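Local coordinates for alginate lyase A1-II' (Sphingomonas sp., PDB 2Z42), which probably cleaves the polysaccharide alginate by lyase chemistry, this chain being the lyase domain cut from a longer protein, at residues N62-R67 with G203-D208; T97-S102 with S215-L220; A109-I114 with P122-A127; F129-L134 with I156-L161. One frame throughout, in Å; residues are numbered along the deposited sequence. Where two conformers were deposited one is given.

Interaction 1: residues N62-R67 with G203-D208; sequences NSSYPR and GNYVQD. With SO4 (sulfate ion), chain C.
Tyr-65 lays one face of its ring over the backbone of Gln-207, whose CA stands 3.9 Å from the ring centroid in a CH-pi contact. This is the tight half. Val-206 O comes within 2.9 Å of Tyr-65 CB, and Val-206 N donates to Pro-66 O at 3.0 Å, nearly in line with that carbonyl. A flat aromatic suits the spot because its face can lie on the CA-H of Gln-207, the centre of an inverse gamma turn. The Gln-207 amide doubles back so that NE2 donates to Tyr-205 O while lying over the face of the Tyr-205 ring. With CG anti to the backbone N (chi1 175°), that ring runs along the loop, its edge meeting Tyr-65 O at CE1. The looser, more solvent-facing part is polar: Tyr-205 OH accepts from Ser-64 N at 3.2 Å and donates to O1 of a sulfate, probably from the crystallisation liquor, at 2.9 Å, while exposed Ser-64 OG reaches sulfate O2 at 2.7 Å. A leucine in place of Tyr-205 would probably leave Ser-64 N and the anion without this hydroxyl. Arg-67 and Tyr-205, a non-hydrogen-bonded antiparallel pair, join neighbouring strands of the family's beta-sandwich (jelly roll) fold.

Interaction 2: residues T97-S102 with S215-L220; sequences TVQLPS and SAIAKL
Gln-99 lies across from Ile-217, and its side chain runs extended along the neighbouring strand, a chi1 of 179° sending it away from its own amide N. Its CB sits 4.1 Å from Ile-217 CB, and CG passes over Ser-215 O at 3.6 Å. At the tip the amide divides its work: OE1 rests near the methyl Ile-217 CD1, while NE2 donates to Ser-215 O at 3.1 Å. That bond is almost straight at the hydrogen (173°) and lies in the glutamine's amide plane, yet it meets the carbonyl from above its plane. Glutamine suits the place because its length lets it reach a backbone acceptor two residues along. The backbone beneath is a classic beta bulge in an antiparallel sheet of the sandwich: Val-98 N and Gln-99 N both donate to Ile-217 O, at 2.9 and 3.3 Å, and Ile-217 N returns a bond to Gln-99 O. The bulge brings Val-98 CG1 within 3.8 Å of Ile-217 CG2 and against the aliphatic stem of Lys-219, whose NZ continues to salt bridges with Asp-44 and Asp-46. Past the bulge Pro-101, which has no N-H, packs CD on Ala-216 CB, and a water bridges the strands from Leu-100 O to Ser-215 N.

Interaction 3: residues A109-I114 with P122-A127; sequences AQIHGI and PPLVKA
Ile-111 O is gripped by two backbone donors, Leu-124 N at 2.8 Å and Val-125 N at 3.0 Å, the second arriving in the carbonyl plane on a lone pair. Two residues facing one is a classic beta bulge, set here in the antiparallel hairpin of strands 105-114 and 120-130. Beyond the bulge Val-125 O accepts from Ile-111 N, and Ala-127 N donates to Ala-109 O. The two faces differ in character. On one, Ile-111 sets CG2 beside Leu-124 CD1 and reaches Val-125 CG2 with CD1, each at 4.0 Å, and Ala-109 meets Ala-127 methyl to methyl; Ala-109 and Ala-127 pack on Met-164, and Ile-111 on Ile-166, of strand 162-169 in the facing sheet.

The other face carries Gln-110, His-112, Pro-123 and Lys-126. A chi1 of -159° swings the His-112 imidazole over Pro-123, whose CA lies above the ring centre and whose CG approaches His-112 CE1 at 3.9 Å. The flat ring suits a proline, a rigid partner with C-H groups to offer; it also meets the Tyr-199 ring at about 10° between planes, and NE2 is hydrogen-bonded to Asn-120. Replacing His-112 by an alanine would probably uncover Pro-123 and Tyr-199 and leave Asn-120 without this ring nitrogen. Gln-110 extends beside Pro-123 and gives NE2 to Glu-69. Gly-113 suits its place for a steric reason: Gly-113 N donates to Pro-122 O at 2.9 Å, and a beta carbon there would clash with that same oxygen.

Interaction 4: residues F129-L134 with I156-L161; sequences FQDGQL and IKLGDL
Two type II beta turns, Gln-130 to Gln-133 and Lys-157 to Asp-160, lie side by side; Gly-132 N, in the first, donates at 2.9 Å to Ile-156 O, just before the second. The first is the two-residue turn of a beta hairpin, closed by reciprocal bonds between Gln-130 and Gln-133, that links strands 120-130 and 132-139; the second belongs to the connection out of strand 148-156. Gly-132 and Gly-159 each hold the third position of their turn, where positive phi would push a beta carbon against the preceding carbonyl. A long, weak bond from Ile-156 N to Gly-132 O adds little.

Asp-131, at the exposed corner of the hairpin, ties the turns together. Its chi1 near 180° (-165°) swings the carboxylate away from its own N and carries OD1 across to Leu-158 N at 2.8 Å in a nearly straight bond (176°) that meets the carboxylate from above its plane. A short acidic side chain suits this place, since it can reach the amide directly. Beneath, Phe-129 presents its ring edge to the second segment: CE2 touches Ile-156 CG2 at 3.8 Å, and CZ lies beside Lys-157 O and Leu-158 N. Leu-158 and Phe-129 also lean on Leu-100 and Thr-97. Within the second turn Asp-160 OD2 takes two donors from one residue, Lys-157 N at 2.9 Å and, on its syn lone pair, Lys-157 NZ at 2.6 Å in a salt bridge.

In the fold
From the N terminus, residues 62-67 come first and wait for 203-208 to close interaction 1, a long loop of 135 residues. Before it closes, 97-102 opens interaction 2, completed only by 215-220, so the two cross, and they touch where Val-206 and Asp-208 pack on Pro-101. Both loops enclose interactions 3 and 4, which follow in series: the local hairpin 109-114 with 122-127, then 129-134 with 156-161, sharing strand 120-130. Interactions 1, 3 and 4 all reach one sheet; interaction 2 lies in the other. Interaction 4 meets interaction 2 where Gly-159 N probably bonds to Thr-97 O (2.9 Å), tying the loop after strand 148-156 to strand 88-99.

Interaction 1: residues N62-R67 with G203-D208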
loop_
_atom_site.group_PDB
_atom_site.type_symbol
_atom_site.label_atom_id
_atom_site.label_comp_id
_atom_site.label_asym_id
_atom_site.label_seq_id
_atom_site.Cartn_x
_atom_site.Cartn_y
_atom_site.Cartn_z
ATOM N N ASN A 62 11.041 -7.131 6.973
ATOM C CA ASN A 62 10.901 -6.340 5.747
ATOM C C ASN A 62 10.151 -5.012 5.948
ATOM O O ASN A 62 9.817 -4.331 4.970
ATOM C CB ASN A 62 10.220 -7.166 4.636
ATOM C CG ASN A 62 10.886 -8.525 4.397
ATOM O OD1 ASN A 62 11.882 -8.865 5.030
ATOM N ND2 ASN A 62 10.330 -9.303 3.469
ATOM N N SER A 63 9.881 -4.644 7.204
ATOM C CA SER A 63 9.187 -3.372 7.498
ATOM C C SER A 63 9.697 -2.631 8.734
ATOM O O SER A 63 9.690 -3.196 9.841
ATOM C CB SER A 63 7.666 -3.588 7.590
ATOM O OG SER A 63 7.327 -4.861 8.152
ATOM N N SER A 64 10.059 -1.357 8.531
ATOM C CA SER A 64 10.681 -0.478 9.548
ATOM C C SER A 64 9.728 -0.076 10.676
ATOM O O SER A 64 10.156 0.343 11.752
ATOM C CB SER A 64 11.207 0.811 8.892
ATOM O OG SER A 64 12.018 0.569 7.749
ATOM N N TYR A 65 8.429 -0.182 10.404
ATOM C CA TYR A 65 7.395 0.327 11.279
ATOM C C TYR A 65 6.234 -0.667 11.329
ATOM O O TYR A 65 6.107 -1.509 10.450
ATOM C CB TYR A 65 6.860 1.639 10.713
ATOM C CG TYR A 65 7.882 2.733 10.529
ATOM C CD1 TYR A 65 8.413 3.017 9.275
ATOM C CD2 TYR A 65 8.286 3.502 11.612
ATOM C CE1 TYR A 65 9.354 4.041 9.110
ATOM C CE2 TYR A 65 9.230 4.526 11.457
ATOM C CZ TYR A 65 9.747 4.783 10.206
ATOM O OH TYR A 65 10.678 5.788 10.025
ATOM N N PRO A 66 5.358 -0.544 12.341
ATOM C CA PRO A 66 4.167 -1.400 12.356
ATOM C C PRO A 66 3.179 -1.078 11.240
ATOM O O PRO A 66 3.150 0.035 10.708
ATOM C CB PRO A 66 3.530 -1.106 13.721
ATOM C CG PRO A 66 4.621 -0.425 14.542
ATOM C CD PRO A 66 5.419 0.338 13.518
ATOM N N ARG A 67 2.352 -2.062 10.901
ATOM C CA ARG A 67 1.370 -1.887 9.848
ATOM C C ARG A 67 0.120 -2.722 10.066
ATOM O O ARG A 67 0.173 -3.816 10.651
ATOM C CB ARG A 67 1.989 -2.265 8.502
ATOM C CG ARG A 67 2.321 -3.757 8.405
ATOM C CD ARG A 67 3.361 -4.063 7.357
ATOM N NE ARG A 67 3.762 -5.472 7.357
ATOM C CZ ARG A 67 4.645 -5.973 6.499
ATOM N NH1 ARG A 67 4.965 -7.265 6.523
ATOM N NH2 ARG A 67 5.200 -5.175 5.598
ATOM N N GLY A 203 -3.344 0.263 2.845
ATOM C CA GLY A 203 -3.799 0.166 4.239
ATOM C C GLY A 203 -3.166 1.246 5.082
ATOM O O GLY A 203 -3.287 2.431 4.766
ATOM N N ASN A 204 -2.480 0.842 6.148
ATOM C CA ASN A 204 -2.016 1.780 7.153
ATOM C C ASN A 204 -0.658 1.311 7.635
ATOM O O ASN A 204 -0.563 0.442 8.509
ATOM C CB ASN A 204 -3.021 1.805 8.312
ATOM C CG ASN A 204 -2.633 2.788 9.398
ATOM O OD1 ASN A 204 -1.574 3.421 9.327
ATOM N ND2 ASN A 204 -3.501 2.934 10.407
ATOM N N TYR A 205 0.386 1.877 7.038
ATOM C CA TYR A 205 1.752 1.538 7.423
ATOM C C TYR A 205 2.263 2.761 8.195
ATOM O O TYR A 205 2.578 3.821 7.619
ATOM C CB TYR A 205 2.545 1.231 6.153
ATOM C CG TYR A 205 4.019 0.960 6.296
ATOM C CD1 TYR A 205 4.545 0.314 7.420
ATOM C CD2 TYR A 205 4.891 1.316 5.260
ATOM C CE1 TYR A 205 5.913 0.059 7.519
ATOM C CE2 TYR A 205 6.245 1.054 5.348
ATOM C CZ TYR A 205 6.751 0.440 6.481
ATOM O OH TYR A 205 8.096 0.178 6.559
ATOM N N VAL A 206 2.256 2.628 9.513
ATOM C CA VAL A 206 2.367 3.793 10.389
ATOM C C VAL A 206 3.829 4.232 10.555
ATOM O O VAL A 206 4.633 3.479 11.084
ATOM C CB VAL A 206 1.627 3.574 11.744
ATOM C CG1 VAL A 206 2.193 2.406 12.530
ATOM C CG2 VAL A 206 1.689 4.817 12.582
ATOM N N GLN A 207 4.181 5.445 10.090
ATOM C CA GLN A 207 5.597 5.861 10.086
ATOM C C GLN A 207 6.017 6.456 11.423
ATOM O O GLN A 207 6.480 7.611 11.490
ATOM C CB GLN A 207 5.886 6.842 8.948
ATOM C CG GLN A 207 5.442 6.329 7.596
ATOM C CD GLN A 207 6.189 5.075 7.158
ATOM O OE1 GLN A 207 7.367 5.135 6.790
ATOM N NE2 GLN A 207 5.504 3.923 7.192
ATOM N N ASP A 208 5.833 5.656 12.474
ATOM C CA ASP A 208 6.167 6.034 13.839
ATOM C C ASP A 208 6.266 4.712 14.609
ATOM O O ASP A 208 5.349 3.871 14.548
ATOM C CB ASP A 208 5.075 6.960 14.394
ATOM C CG ASP A 208 5.422 7.569 15.732
ATOM O OD1 ASP A 208 4.930 8.681 16.014
ATOM O OD2 ASP A 208 6.138 6.931 16.513
HETATM S S SO4 C . 10.752 0.507 4.320
HETATM O O1 SO4 C . 9.430 1.110 4.165
HETATM O O2 SO4 C . 10.778 -0.352 5.503
HETATM O O3 SO4 C . 11.082 -0.298 3.148
HETATM O O4 SO4 C . 11.754 1.558 4.464
#

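Interaction 2: residues T97-S102 with S215-L220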
loop_
_atom_site.group_PDB
_atom_site.type_symbol
_atom_site.label_atom_id
_atom_site.label_comp_id
_atom_site.label_asym_id
_atom_site.label_seq_id
_atom_site.Cartn_x
_atom_site.Cartn_y
_atom_site.Cartn_z
ATOM N N THR A 97 -7.573 9.476 5.584
ATOM C CA THR A 97 -6.809 9.196 6.785
ATOM C C THR A 97 -7.504 9.952 7.890
ATOM O O THR A 97 -7.711 11.162 7.765
ATOM C CB THR A 97 -5.343 9.635 6.627
ATOM O OG1 THR A 97 -4.696 8.735 5.717
ATOM C CG2 THR A 97 -4.608 9.637 7.962
ATOM N N VAL A 98 -7.879 9.243 8.955
ATOM C CA VAL A 98 -8.663 9.856 10.031
ATOM C C VAL A 98 -7.848 10.236 11.278
ATOM O O VAL A 98 -8.172 11.216 11.969
ATOM C CB VAL A 98 -10.022 9.086 10.347
ATOM C CG1 VAL A 98 -10.346 7.939 9.366
ATOM C CG2 VAL A 98 -10.198 8.744 11.835
ATOM N N GLN A 99 -6.786 9.484 11.554
ATOM C CA GLN A 99 -5.947 9.743 12.711
ATOM C C GLN A 99 -4.483 9.437 12.404
ATOM O O GLN A 99 -4.167 8.438 11.748
ATOM C CB GLN A 99 -6.432 8.916 13.907
ATOM C CG GLN A 99 -5.628 9.082 15.181
ATOM C CD GLN A 99 -6.212 8.296 16.324
ATOM O OE1 GLN A 99 -7.343 8.542 16.756
ATOM N NE2 GLN A 99 -5.453 7.335 16.821
ATOM N N LEU A 100 -3.607 10.326 12.875
ATOM C CA LEU A 100 -2.180 10.213 12.660
ATOM C C LEU A 100 -1.428 9.864 13.946
ATOM O O LEU A 100 -1.905 10.178 15.051
ATOM C CB LEU A 100 -1.640 11.541 12.086
ATOM C CG LEU A 100 -2.093 11.837 10.663
ATOM C CD1 LEU A 100 -1.852 13.326 10.334
ATOM C CD2 LEU A 100 -1.360 10.940 9.677
ATOM N N PRO A 101 -0.241 9.245 13.816
ATOM C CA PRO A 101 0.619 9.033 14.961
ATOM C C PRO A 101 1.337 10.346 15.286
ATOM O O PRO A 101 1.193 11.319 14.553
ATOM C CB PRO A 101 1.636 8.027 14.434
ATOM C CG PRO A 101 1.802 8.434 13.007
ATOM C CD PRO A 101 0.414 8.797 12.561
ATOM N N SER A 102 2.118 10.361 16.352
ATOM C CA SER A 102 2.830 11.592 16.728
ATOM C C SER A 102 3.722 12.118 15.589
ATOM O O SER A 102 3.822 13.338 15.384
ATOM C CB SER A 102 3.617 11.386 18.019
ATOM O OG SER A 102 2.707 11.192 19.098
ATOM N N SER A 215 -1.246 6.020 17.694
ATOM C CA SER A 215 -1.764 5.100 16.689
ATOM C C SER A 215 -2.360 5.872 15.530
ATOM O O SER A 215 -2.622 7.077 15.650
ATOM C CB SER A 215 -2.830 4.190 17.299
ATOM O OG SER A 215 -3.985 4.929 17.698
ATOM N N ALA A 216 -2.576 5.173 14.421
ATOM C CA ALA A 216 -3.165 5.790 13.235
ATOM C C ALA A 216 -4.384 5.023 12.741
ATOM O O ALA A 216 -4.512 3.819 12.985
ATOM C CB ALA A 216 -2.133 5.877 12.116
ATOM N N ILE A 217 -5.256 5.729 12.029
ATOM C CA ILE A 217 -6.434 5.113 11.403
ATOM C C ILE A 217 -6.490 5.591 9.959
ATOM O O ILE A 217 -6.471 6.792 9.704
ATOM C CB ILE A 217 -7.747 5.503 12.130
ATOM C CG1 ILE A 217 -7.734 5.010 13.577
ATOM C CG2 ILE A 217 -8.982 4.997 11.343
ATOM C CD1 ILE A 217 -8.919 5.522 14.415
ATOM N N ALA A 218 -6.554 4.645 9.029
ATOM C CA ALA A 218 -6.826 4.939 7.631
ATOM C C ALA A 218 -8.025 4.110 7.177
ATOM O O ALA A 218 -8.269 3.018 7.692
ATOM C CB ALA A 218 -5.600 4.657 6.763
ATOM N N LYS A 219 -8.757 4.649 6.213
ATOM C CA LYS A 219 -9.969 4.026 5.672
ATOM C C LYS A 219 -9.902 3.955 4.152
ATOM O O LYS A 219 -9.359 4.873 3.497
ATOM C CB LYS A 219 -11.188 4.875 6.043
ATOM C CG LYS A 219 -11.629 4.777 7.480
ATOM C CD LYS A 219 -12.910 5.567 7.665
ATOM C CE LYS A 219 -13.548 5.288 8.984
ATOM N NZ LYS A 219 -14.861 6.016 9.067
ATOM N N LEU A 220 -10.505 2.892 3.611
ATOM C CA LEU A 220 -10.763 2.734 2.188
ATOM C C LEU A 220 -12.252 2.517 1.898
ATOM O O LEU A 220 -12.920 1.725 2.582
ATOM C CB LEU A 220 -9.975 1.558 1.610
ATOM C CG LEU A 220 -8.451 1.725 1.681
ATOM C CD1 LEU A 220 -7.792 0.422 1.240
ATOM C CD2 LEU A 220 -8.011 2.878 0.802
HETATM O O HOH W 1 -2.153 9.011 17.681
#

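Interaction 3: residues A109-I114 with P122-A127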
loop_
_atom_site.group_PDB
_atom_site.type_symbol
_atom_site.label_atom_id
_atom_site.label_comp_id
_atom_site.label_asym_id
_atom_site.label_seq_id
_atom_site.Cartn_x
_atom_site.Cartn_y
_atom_site.Cartn_z
ATOM N N ALA A 109 -0.556 3.554 0.670
ATOM C CA ALA A 109 -0.486 2.624 -0.461
ATOM C C ALA A 109 0.952 2.437 -0.894
ATOM O O ALA A 109 1.793 3.309 -0.680
ATOM C CB ALA A 109 -1.309 3.126 -1.632
ATOM N N GLN A 110 1.241 1.309 -1.532
ATOM C CA GLN A 110 2.595 1.069 -2.051
ATOM C C GLN A 110 2.579 0.252 -3.327
ATOM O O GLN A 110 1.615 -0.453 -3.615
ATOM C CB GLN A 110 3.455 0.291 -1.045
ATOM C CG GLN A 110 3.555 0.923 0.314
ATOM C CD GLN A 110 4.568 0.232 1.204
ATOM O OE1 GLN A 110 5.754 0.163 0.879
ATOM N NE2 GLN A 110 4.102 -0.298 2.329
ATOM N N ILE A 111 3.682 0.332 -4.075
ATOM C CA ILE A 111 4.095 -0.801 -4.916
ATOM C C ILE A 111 5.414 -1.233 -4.303
ATOM O O ILE A 111 6.314 -0.414 -4.104
ATOM C CB ILE A 111 4.347 -0.405 -6.378
ATOM C CG1 ILE A 111 3.048 0.027 -7.033
ATOM C CG2 ILE A 111 5.007 -1.570 -7.134
ATOM C CD1 ILE A 111 3.250 0.635 -8.418
ATOM N N HIS A 112 5.530 -2.506 -3.961
ATOM C CA HIS A 112 6.762 -2.982 -3.342
ATOM C C HIS A 112 7.469 -3.976 -4.277
ATOM O O HIS A 112 6.817 -4.793 -4.925
ATOM C CB HIS A 112 6.460 -3.623 -1.976
ATOM C CG HIS A 112 7.641 -3.677 -1.068
ATOM N ND1 HIS A 112 7.720 -2.943 0.098
ATOM C CD2 HIS A 112 8.799 -4.378 -1.151
ATOM C CE1 HIS A 112 8.875 -3.193 0.691
ATOM N NE2 HIS A 112 9.549 -4.054 -0.048
ATOM N N GLY A 113 8.791 -3.854 -4.376
ATOM C CA GLY A 113 9.615 -4.804 -5.127
ATOM C C GLY A 113 9.781 -6.089 -4.351
ATOM O O GLY A 113 9.704 -6.114 -3.120
ATOM N N ILE A 114 10.040 -7.164 -5.084
ATOM C CA ILE A 114 10.281 -8.460 -4.478
ATOM C C ILE A 114 11.116 -9.272 -5.468
ATOM O O ILE A 114 11.034 -9.058 -6.675
ATOM C CB ILE A 114 8.951 -9.165 -4.084
ATOM C CG1 ILE A 114 9.210 -10.403 -3.226
ATOM C CG2 ILE A 114 8.099 -9.509 -5.322
ATOM C CD1 ILE A 114 7.908 -11.034 -2.677
ATOM N N PRO A 122 13.593 -3.507 -2.615
ATOM C CA PRO A 122 13.142 -2.225 -2.095
ATOM C C PRO A 122 11.680 -1.913 -2.428
ATOM O O PRO A 122 11.125 -2.480 -3.362
ATOM C CB PRO A 122 14.066 -1.213 -2.788
ATOM C CG PRO A 122 14.592 -1.925 -3.969
ATOM C CD PRO A 122 14.643 -3.360 -3.640
ATOM N N PRO A 123 11.078 -0.990 -1.677
ATOM C CA PRO A 123 9.799 -0.445 -2.118
ATOM C C PRO A 123 10.027 0.356 -3.391
ATOM O O PRO A 123 11.090 0.962 -3.552
ATOM C CB PRO A 123 9.375 0.503 -0.982
ATOM C CG PRO A 123 10.397 0.322 0.117
ATOM C CD PRO A 123 11.591 -0.370 -0.439
ATOM N N LEU A 124 9.052 0.346 -4.284
ATOM C CA LEU A 124 9.124 1.158 -5.489
ATOM C C LEU A 124 8.337 2.462 -5.319
ATOM O O LEU A 124 8.877 3.538 -5.545
ATOM C CB LEU A 124 8.570 0.375 -6.664
ATOM C CG LEU A 124 8.984 0.651 -8.109
ATOM C CD1 LEU A 124 7.776 0.677 -9.007
ATOM C CD2 LEU A 124 9.974 1.801 -8.390
ATOM N N VAL A 125 7.051 2.360 -4.969
ATOM C CA VAL A 125 6.220 3.535 -4.728
ATOM C C VAL A 125 5.712 3.493 -3.287
ATOM O O VAL A 125 5.230 2.453 -2.826
ATOM C CB VAL A 125 5.016 3.606 -5.700
ATOM C CG1 VAL A 125 4.154 4.832 -5.407
ATOM C CG2 VAL A 125 5.499 3.637 -7.164
ATOM N N LYS A 126 5.871 4.601 -2.572
ATOM C CA LYS A 126 5.252 4.758 -1.243
ATOM C C LYS A 126 4.412 6.021 -1.248
ATOM O O LYS A 126 4.932 7.109 -1.527
ATOM C CB LYS A 126 6.314 4.848 -0.151
ATOM C CG LYS A 126 7.266 3.690 -0.138
ATOM C CD LYS A 126 8.263 3.774 1.012
ATOM C CE LYS A 126 8.987 5.081 0.997
ATOM N NZ LYS A 126 9.843 5.241 -0.203
ATOM N N ALA A 127 3.128 5.872 -0.913
ATOM C CA ALA A 127 2.200 6.992 -0.859
ATOM C C ALA A 127 2.206 7.497 0.571
ATOM O O ALA A 127 1.531 6.925 1.441
ATOM C CB ALA A 127 0.787 6.541 -1.284
#

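Interaction 4: residues F129-L134 with I156-L161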
loop_
_atom_site.group_PDB
_atom_site.type_symbol
_atom_site.label_atom_id
_atom_site.label_comp_id
_atom_site.label_asym_id
_atom_site.label_seq_id
_atom_site.Cartn_x
_atom_site.Cartn_y
_atom_site.Cartn_z
ATOM N N PHE A 129 1.309 9.913 3.416
ATOM C CA PHE A 129 0.341 10.932 3.815
ATOM C C PHE A 129 0.801 11.727 5.029
ATOM O O PHE A 129 1.197 11.162 6.037
ATOM C CB PHE A 129 -1.021 10.290 4.131
ATOM C CG PHE A 129 -2.065 11.277 4.508
ATOM C CD1 PHE A 129 -2.217 11.684 5.833
ATOM C CD2 PHE A 129 -2.895 11.819 3.536
ATOM C CE1 PHE A 129 -3.201 12.631 6.172
ATOM C CE2 PHE A 129 -3.868 12.756 3.874
ATOM C CZ PHE A 129 -4.006 13.161 5.205
ATOM N N GLN A 130 0.711 13.053 4.924
ATOM C CA GLN A 130 0.810 13.948 6.070
ATOM C C GLN A 130 -0.363 14.920 5.971
ATOM O O GLN A 130 -0.955 15.077 4.911
ATOM C CB GLN A 130 2.126 14.730 6.048
ATOM C CG GLN A 130 3.366 13.887 6.189
ATOM C CD GLN A 130 4.631 14.720 6.134
ATOM O OE1 GLN A 130 5.080 15.261 7.149
ATOM N NE2 GLN A 130 5.223 14.819 4.948
ATOM N N ASP A 131 -0.699 15.565 7.075
ATOM C CA ASP A 131 -1.788 16.522 7.076
ATOM C C ASP A 131 -1.431 17.696 6.173
ATOM O O ASP A 131 -0.571 18.516 6.507
ATOM C CB ASP A 131 -2.090 16.984 8.494
ATOM C CG ASP A 131 -3.428 17.702 8.607
ATOM O OD1 ASP A 131 -4.161 17.856 7.594
ATOM O OD2 ASP A 131 -3.751 18.098 9.744
ATOM N N GLY A 132 -2.066 17.731 5.009
ATOM C CA GLY A 132 -1.850 18.809 4.057
ATOM C C GLY A 132 -1.188 18.376 2.766
ATOM O O GLY A 132 -1.287 19.070 1.758
ATOM N N GLN A 133 -0.507 17.232 2.765
ATOM C CA GLN A 133 0.209 16.814 1.547
ATOM C C GLN A 133 0.387 15.314 1.475
ATOM O O GLN A 133 0.721 14.682 2.483
ATOM C CB GLN A 133 1.591 17.481 1.514
ATOM C CG GLN A 133 2.247 17.560 0.130
ATOM C CD GLN A 133 3.484 18.428 0.145
ATOM O OE1 GLN A 133 3.540 19.473 -0.521
ATOM N NE2 GLN A 133 4.470 18.030 0.928
ATOM N N LEU A 134 0.162 14.741 0.293
ATOM C CA LEU A 134 0.566 13.360 0.059
ATOM C C LEU A 134 1.738 13.373 -0.906
ATOM O O LEU A 134 1.705 14.065 -1.921
ATOM C CB LEU A 134 -0.585 12.473 -0.453
ATOM C CG LEU A 134 -0.176 10.986 -0.426
ATOM C CD1 LEU A 134 -1.272 10.094 0.085
ATOM C CD2 LEU A 134 0.268 10.554 -1.790
ATOM N N ILE A 156 -4.367 18.128 0.580
ATOM C CA ILE A 156 -5.105 16.969 1.059
ATOM C C ILE A 156 -4.974 16.927 2.573
ATOM O O ILE A 156 -3.914 16.607 3.089
ATOM C CB ILE A 156 -4.605 15.671 0.402
ATOM C CG1 ILE A 156 -4.626 15.811 -1.125
ATOM C CG2 ILE A 156 -5.442 14.481 0.878
ATOM C CD1 ILE A 156 -3.946 14.694 -1.853
ATOM N N LYS A 157 -6.043 17.287 3.279
ATOM C CA LYS A 157 -5.993 17.387 4.726
ATOM C C LYS A 157 -6.414 16.085 5.402
ATOM O O LYS A 157 -7.047 15.205 4.787
ATOM C CB LYS A 157 -6.887 18.524 5.233
ATOM C CG LYS A 157 -6.605 19.875 4.572
ATOM C CD LYS A 157 -7.703 20.878 4.878
ATOM C CE LYS A 157 -8.980 20.606 4.053
ATOM N NZ LYS A 157 -8.702 20.399 2.597
ATOM N N LEU A 158 -6.043 15.972 6.670
ATOM C CA LEU A 158 -6.552 14.929 7.554
ATOM C C LEU A 158 -8.078 14.941 7.457
ATOM O O LEU A 158 -8.712 15.994 7.590
ATOM C CB LEU A 158 -6.073 15.232 8.989
ATOM C CG LEU A 158 -5.882 14.266 10.169
ATOM C CD1 LEU A 158 -6.895 14.464 11.288
ATOM C CD2 LEU A 158 -5.737 12.806 9.750
ATOM N N GLY A 159 -8.667 13.782 7.158
ATOM C CA GLY A 159 -10.117 13.673 7.043
ATOM C C GLY A 159 -10.694 13.864 5.645
ATOM O O GLY A 159 -11.870 13.525 5.395
ATOM N N ASP A 160 -9.891 14.416 4.733
ATOM C CA ASP A 160 -10.328 14.628 3.351
ATOM C C ASP A 160 -10.405 13.310 2.597
ATOM O O ASP A 160 -9.528 12.453 2.723
ATOM C CB ASP A 160 -9.353 15.523 2.582
ATOM C CG ASP A 160 -9.499 16.992 2.911
ATOM O OD1 ASP A 160 -10.331 17.348 3.772
ATOM O OD2 ASP A 160 -8.757 17.780 2.280
ATOM N N LEU A 161 -11.450 13.169 1.791
ATOM C CA LEU A 161 -11.505 12.079 0.822
ATOM C C LEU A 161 -10.411 12.246 -0.219
ATOM O O LEU A 161 -10.272 13.337 -0.803
ATOM C CB LEU A 161 -12.853 12.078 0.100
ATOM C CG LEU A 161 -12.954 11.183 -1.141
ATOM C CD1 LEU A 161 -13.090 9.740 -0.702
ATOM C CD2 LEU A 161 -14.141 11.588 -2.002
#